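Local structure of adhesin LabA (Helicobacter pylori, 6GMM) at residues K143-S148 against W347-A352; L72-S77 against C326-N331. The protein probably binds LacdiNAc-bearing glycans of the gastric mucosa, serving as the extracellular part of a bacterial adhesin. All blocks are in the same frame, centred on the assembly; numbering follows the deposited sequence.

How the interactions relate
Interactions 1 and 2 lie about 13 Å apart, centre to centre, and their segments alternate along the chain. Gln74 of 72-77 joins them: its OE1 lies 3.2 Å from Cys351 N and its NE2 3.2 Å from Ala349 O, two probable hydrogen bonds that hold the loop of interaction 1 on the helix of interaction 2. The disulfide Cys326-Cys351 gives a second link, from the start of helix 327-330 to the same loop, although the modelled SG of Cys326 and SG of Cys351 stand 2.7 Å apart, long for an intact S-S bond. Both contacts are buried and lie on the same side of the chain's centre.

Interaction 1: K143-S148 against W347-A352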
loop_
_atom_site.group_PDB
_atom_site.type_symbol
_atom_site.label_atom_id
_atom_site.label_comp_id
_atom_site.label_asym_id
_atom_site.label_seq_id
_atom_site.Cartn_x
_atom_site.Cartn_y
_atom_site.Cartn_z
ATOM N N LYS A 143 -10.972 -18.500 -8.405
ATOM C CA LYS A 143 -11.870 -19.154 -7.424
ATOM C C LYS A 143 -11.998 -18.341 -6.144
ATOM O O LYS A 143 -13.067 -18.334 -5.532
ATOM C CB LYS A 143 -11.475 -20.616 -7.119
ATOM C CG LYS A 143 -11.403 -21.538 -8.350
ATOM C CD LYS A 143 -12.763 -21.934 -8.943
ATOM C CE LYS A 143 -12.641 -22.789 -10.192
ATOM N NZ LYS A 143 -12.079 -22.045 -11.360
ATOM N N ALA A 144 -10.932 -17.631 -5.740
ATOM C CA ALA A 144 -11.003 -16.817 -4.522
ATOM C C ALA A 144 -11.974 -15.652 -4.651
ATOM O O ALA A 144 -12.596 -15.266 -3.650
ATOM C CB ALA A 144 -9.639 -16.304 -4.160
ATOM N N PHE A 145 -12.095 -15.073 -5.860
ATOM C CA PHE A 145 -13.011 -13.954 -6.107
ATOM C C PHE A 145 -14.443 -14.459 -6.172
ATOM O O PHE A 145 -15.353 -13.714 -5.861
ATOM C CB PHE A 145 -12.668 -13.250 -7.436
ATOM C CG PHE A 145 -11.701 -12.098 -7.322
ATOM C CD1 PHE A 145 -10.330 -12.323 -7.248
ATOM C CD2 PHE A 145 -12.152 -10.783 -7.371
ATOM C CE1 PHE A 145 -9.431 -11.253 -7.213
ATOM C CE2 PHE A 145 -11.249 -9.724 -7.375
ATOM C CZ PHE A 145 -9.898 -9.964 -7.259
ATOM N N GLY A 146 -14.633 -15.699 -6.625
ATOM C CA GLY A 146 -15.955 -16.315 -6.750
ATOM C C GLY A 146 -16.790 -15.765 -7.892
ATOM O O GLY A 146 -16.337 -14.885 -8.640
ATOM N N SER A 147 -18.023 -16.279 -8.036
ATOM C CA SER A 147 -18.912 -15.865 -9.128
ATOM C C SER A 147 -19.284 -14.381 -9.057
ATOM O O SER A 147 -19.338 -13.723 -10.091
ATOM C CB SER A 147 -20.145 -16.768 -9.217
ATOM O OG SER A 147 -21.356 -16.154 -8.804
ATOM N N SER A 148 -19.475 -13.861 -7.842
ATOM C CA SER A 148 -19.838 -12.471 -7.556
ATOM C C SER A 148 -18.656 -11.488 -7.675
ATOM O O SER A 148 -18.857 -10.260 -7.752
ATOM C CB SER A 148 -20.415 -12.387 -6.146
ATOM O OG SER A 148 -19.438 -12.776 -5.193
ATOM N N TRP A 347 -15.625 -15.895 -13.113
ATOM C CA TRP A 347 -15.120 -14.855 -14.019
ATOM C C TRP A 347 -15.088 -13.494 -13.330
ATOM O O TRP A 347 -15.171 -12.457 -13.990
ATOM C CB TRP A 347 -15.982 -14.743 -15.292
ATOM C CG TRP A 347 -16.124 -15.982 -16.097
ATOM C CD1 TRP A 347 -15.125 -16.789 -16.552
ATOM C CD2 TRP A 347 -17.336 -16.485 -16.658
ATOM N NE1 TRP A 347 -15.647 -17.787 -17.344
ATOM C CE2 TRP A 347 -17.004 -17.630 -17.419
ATOM C CE3 TRP A 347 -18.675 -16.071 -16.606
ATOM C CZ2 TRP A 347 -17.964 -18.373 -18.109
ATOM C CZ3 TRP A 347 -19.627 -16.813 -17.287
ATOM C CH2 TRP A 347 -19.269 -17.952 -18.023
ATOM N N GLY A 348 -14.980 -13.525 -12.016
ATOM C CA GLY A 348 -14.966 -12.350 -11.156
ATOM C C GLY A 348 -13.715 -11.502 -11.195
ATOM O O GLY A 348 -13.795 -10.319 -10.890
ATOM N N ALA A 349 -12.563 -12.072 -11.565
ATOM C CA ALA A 349 -11.291 -11.341 -11.547
ATOM C C ALA A 349 -10.709 -10.983 -12.901
ATOM O O ALA A 349 -10.972 -11.661 -13.889
ATOM C CB ALA A 349 -10.259 -12.136 -10.756
ATOM N N GLY A 350 -9.857 -9.962 -12.920
ATOM C CA GLY A 350 -9.125 -9.589 -14.122
ATOM C C GLY A 350 -9.422 -8.281 -14.816
ATOM O O GLY A 350 -9.970 -7.338 -14.227
ATOM N N CYS A 351 -9.031 -8.244 -16.106
ATOM C CA CYS A 351 -9.060 -7.102 -17.026
ATOM C C CYS A 351 -10.423 -6.427 -17.157
ATOM O O CYS A 351 -10.467 -5.243 -17.493
ATOM C CB CYS A 351 -8.501 -7.510 -18.384
ATOM S SG CYS A 351 -9.077 -9.132 -18.951
ATOM N N ALA A 352 -11.521 -7.138 -16.837
ATOM C CA ALA A 352 -12.877 -6.575 -16.887
ATOM C C ALA A 352 -13.113 -5.559 -15.758
ATOM O O ALA A 352 -13.969 -4.670 -15.884
ATOM C CB ALA A 352 -13.887 -7.694 -16.751
#
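Phe145 and Ala349 meet ring face to methyl. Ala349 CB sits 3.7 Å from the centroid of the Phe145 ring and 17° off its normal, a CH-pi contact over one face. The methyl is shifted toward the rim on the CD1 side, where Phe145 CD1 is the nearest atom to Ala349 CB at 3.5 Å. A first torsion of -91°, away from a staggered value, swings the benzyl group over toward the loop. At the CD2 side the ring meets backbone instead: Gly348 O lies obliquely to it, 3.9 Å from Phe145 CD2. Next to this ring contact the two segments draw together, with Gly146 O 3.8 Å from Gly348 CA, and the lack of a side chain on Gly348 lets them pass this closely. Phe145 is the last residue of helix 128-145, and Gly146 right after it leaves helical geometry with a positive phi of 73°, while its N makes a weak bond back to Lys143 O. The contact therefore joins the C-terminal end of that helix to the loop between helices 327-330 and 354-366, by van der Waals packing and without a hydrogen bond between the two segments. Polar groups of the loop are met from elsewhere in the chain: Gly348 O accepts from Arg335 NE, Ala349 N donates to Gln142 OE1 one helical turn before Gly146, and Gly350 N donates to Asn67 OD1. Helix 57-76 adds Leu66 and Asn67 against Phe145, and Asn67 also touches Ala349.

Interaction 2: L72-S77 against C326-N331; sequences LWQVMS and CHEVQN
Gln74 is the first residue of 72-77 to touch Glu328, and it does so through its amide. With chi2 at 163° the Gln74 chain runs out extended, and its CD lies 3.9 Å from Glu328 CG. Glu328 folds back at chi2 (-79°), bringing its carboxylate over the amide: the two flat groups stack with planes 12° apart, while the side chains cross at about a right angle. No direct hydrogen bond joins them; a water lies 2.8 Å from Gln74 NE2, in a weak bond, and 2.9 Å from Glu328 OE1. Both ends have further partners: Gln74 NE2 bonds Tyr138 OH and Ala349 O, and its OE1 bonds Cys351 N, while Glu328 OE2 bonds Ser103 N and OE1 bonds His333 ND1. Next along, Val75 lays its CG2 methyl 4.1 Å from Cys326 CB. Cys326 holds the N-cap position of the short helix 327-330, where its O accepts from Gln330 N, so the contact sets the flank of one helix against the start of another. Val75 also packs on Phe318 and Leu323 of helix 316-323, just before Cys326 in the chain. On other sides of helix 57-76, Leu72 and Met76 lean on helix 188-205, and Leu72 reaches Ile242 and Ile245 of helix 239-264.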
loop_
_atom_site.group_PDB
_atom_site.type_symbol
_atom_site.label_atom_id
_atom_site.label_comp_id
_atom_site.label_asym_id
_atom_site.label_seq_id
_atom_site.Cartn_x
_atom_site.Cartn_y
_atom_site.Cartn_z
ATOM N N LEU A 72 -3.231 -9.000 -16.792
ATOM C CA LEU A 72 -2.110 -9.054 -17.747
ATOM C C LEU A 72 -2.159 -10.416 -18.444
ATOM O O LEU A 72 -2.205 -10.464 -19.667
ATOM C CB LEU A 72 -0.722 -8.795 -17.121
ATOM C CG LEU A 72 0.490 -8.701 -18.105
ATOM C CD1 LEU A 72 0.473 -7.403 -18.898
ATOM C CD2 LEU A 72 1.832 -8.797 -17.365
ATOM N N TRP A 73 -2.261 -11.501 -17.646
ATOM C CA TRP A 73 -2.335 -12.862 -18.126
ATOM C C TRP A 73 -3.506 -13.035 -19.066
ATOM O O TRP A 73 -3.303 -13.565 -20.150
ATOM C CB TRP A 73 -2.424 -13.837 -16.952
ATOM C CG TRP A 73 -2.562 -15.280 -17.356
ATOM C CD1 TRP A 73 -3.612 -16.106 -17.088
ATOM C CD2 TRP A 73 -1.632 -16.056 -18.132
ATOM N NE1 TRP A 73 -3.368 -17.363 -17.590
ATOM C CE2 TRP A 73 -2.162 -17.361 -18.235
ATOM C CE3 TRP A 73 -0.353 -15.800 -18.664
ATOM C CZ2 TRP A 73 -1.497 -18.388 -18.921
ATOM C CZ3 TRP A 73 0.307 -16.820 -19.330
ATOM C CH2 TRP A 73 -0.276 -18.088 -19.479
ATOM N N GLN A 74 -4.705 -12.545 -18.702
ATOM C CA GLN A 74 -5.865 -12.653 -19.591
ATOM C C GLN A 74 -5.695 -11.897 -20.899
ATOM O O GLN A 74 -6.159 -12.373 -21.926
ATOM C CB GLN A 74 -7.155 -12.169 -18.931
ATOM C CG GLN A 74 -7.719 -13.138 -17.906
ATOM C CD GLN A 74 -8.727 -12.486 -16.984
ATOM O OE1 GLN A 74 -8.929 -11.274 -16.980
ATOM N NE2 GLN A 74 -9.416 -13.281 -16.196
ATOM N N VAL A 75 -5.100 -10.722 -20.868
ATOM C CA VAL A 75 -4.998 -9.911 -22.075
ATOM C C VAL A 75 -3.861 -10.351 -23.029
ATOM O O VAL A 75 -3.947 -10.024 -24.220
ATOM C CB VAL A 75 -4.951 -8.387 -21.751
ATOM C CG1 VAL A 75 -3.528 -7.899 -21.506
ATOM C CG2 VAL A 75 -5.636 -7.577 -22.849
ATOM N N MET A 76 -2.813 -11.085 -22.556
ATOM C CA MET A 76 -1.788 -11.425 -23.558
ATOM C C MET A 76 -1.426 -12.955 -23.702
ATOM O O MET A 76 -0.630 -13.285 -24.581
ATOM C CB MET A 76 -0.520 -10.574 -23.376
ATOM C CG MET A 76 -0.017 -10.501 -21.962
ATOM S SD MET A 76 0.733 -12.055 -21.450
ATOM C CE MET A 76 2.373 -11.907 -22.283
ATOM N N SER A 77 -2.003 -13.858 -22.883
ATOM C CA SER A 77 -1.730 -15.303 -22.928
ATOM C C SER A 77 -2.029 -15.920 -24.313
ATOM O O SER A 77 -1.269 -16.775 -24.805
ATOM C CB SER A 77 -2.513 -16.027 -21.841
ATOM O OG SER A 77 -3.913 -15.845 -22.014
ATOM N N CYS A 326 -10.785 -6.503 -23.321
ATOM C CA CYS A 326 -10.168 -7.839 -23.420
ATOM C C CYS A 326 -11.127 -8.893 -23.961
ATOM O O CYS A 326 -12.334 -8.665 -24.033
ATOM C CB CYS A 326 -9.629 -8.262 -22.061
ATOM S SG CYS A 326 -10.927 -8.484 -20.812
ATOM N N HIS A 327 -10.592 -10.071 -24.281
ATOM C CA HIS A 327 -11.369 -11.181 -24.823
ATOM C C HIS A 327 -12.409 -11.743 -23.825
ATOM O O HIS A 327 -13.454 -12.206 -24.277
ATOM C CB HIS A 327 -10.442 -12.282 -25.398
ATOM C CG HIS A 327 -9.525 -11.805 -26.497
ATOM N ND1 HIS A 327 -9.982 -10.974 -27.524
ATOM C CD2 HIS A 327 -8.216 -12.087 -26.715
ATOM C CE1 HIS A 327 -8.937 -10.775 -28.321
ATOM N NE2 HIS A 327 -7.854 -11.429 -27.882
ATOM N N GLU A 328 -12.154 -11.653 -22.492
ATOM C CA GLU A 328 -13.078 -12.102 -21.442
ATOM C C GLU A 328 -14.403 -11.325 -21.497
ATOM O O GLU A 328 -15.457 -11.950 -21.461
ATOM C CB GLU A 328 -12.444 -11.970 -20.048
ATOM C CG GLU A 328 -11.392 -13.032 -19.779
ATOM C CD GLU A 328 -11.930 -14.396 -19.401
ATOM O OE1 GLU A 328 -12.764 -14.479 -18.473
ATOM O OE2 GLU A 328 -11.493 -15.391 -20.018
ATOM N N VAL A 329 -14.350 -9.977 -21.605
ATOM C CA VAL A 329 -15.555 -9.141 -21.736
ATOM C C VAL A 329 -16.193 -9.342 -23.110
ATOM O O VAL A 329 -17.424 -9.421 -23.203
ATOM C CB VAL A 329 -15.381 -7.630 -21.389
ATOM C CG1 VAL A 329 -15.284 -7.421 -19.894
ATOM C CG2 VAL A 329 -14.180 -7.002 -22.085
ATOM N N GLN A 330 -15.348 -9.472 -24.170
ATOM C CA GLN A 330 -15.755 -9.676 -25.570
ATOM C C GLN A 330 -16.651 -10.908 -25.700
ATOM O O GLN A 330 -17.607 -10.906 -26.479
ATOM C CB GLN A 330 -14.498 -9.779 -26.453
ATOM C CG GLN A 330 -14.748 -9.888 -27.951
ATOM C CD GLN A 330 -13.498 -10.228 -28.728
ATOM O OE1 GLN A 330 -13.128 -11.401 -28.887
ATOM N NE2 GLN A 330 -12.843 -9.211 -29.269
ATOM N N ASN A 331 -16.357 -11.945 -24.902
ATOM C CA ASN A 331 -17.115 -13.186 -24.860
ATOM C C ASN A 331 -18.207 -13.237 -23.766
ATOM O O ASN A 331 -18.888 -14.259 -23.631
ATOM C CB ASN A 331 -16.166 -14.365 -24.769
ATOM C CG ASN A 331 -15.576 -14.669 -26.118
ATOM O OD1 ASN A 331 -16.280 -15.109 -27.030
ATOM N ND2 ASN A 331 -14.297 -14.352 -26.306
HETATM O O HOH W 1 -12.205 -13.379 -15.880
#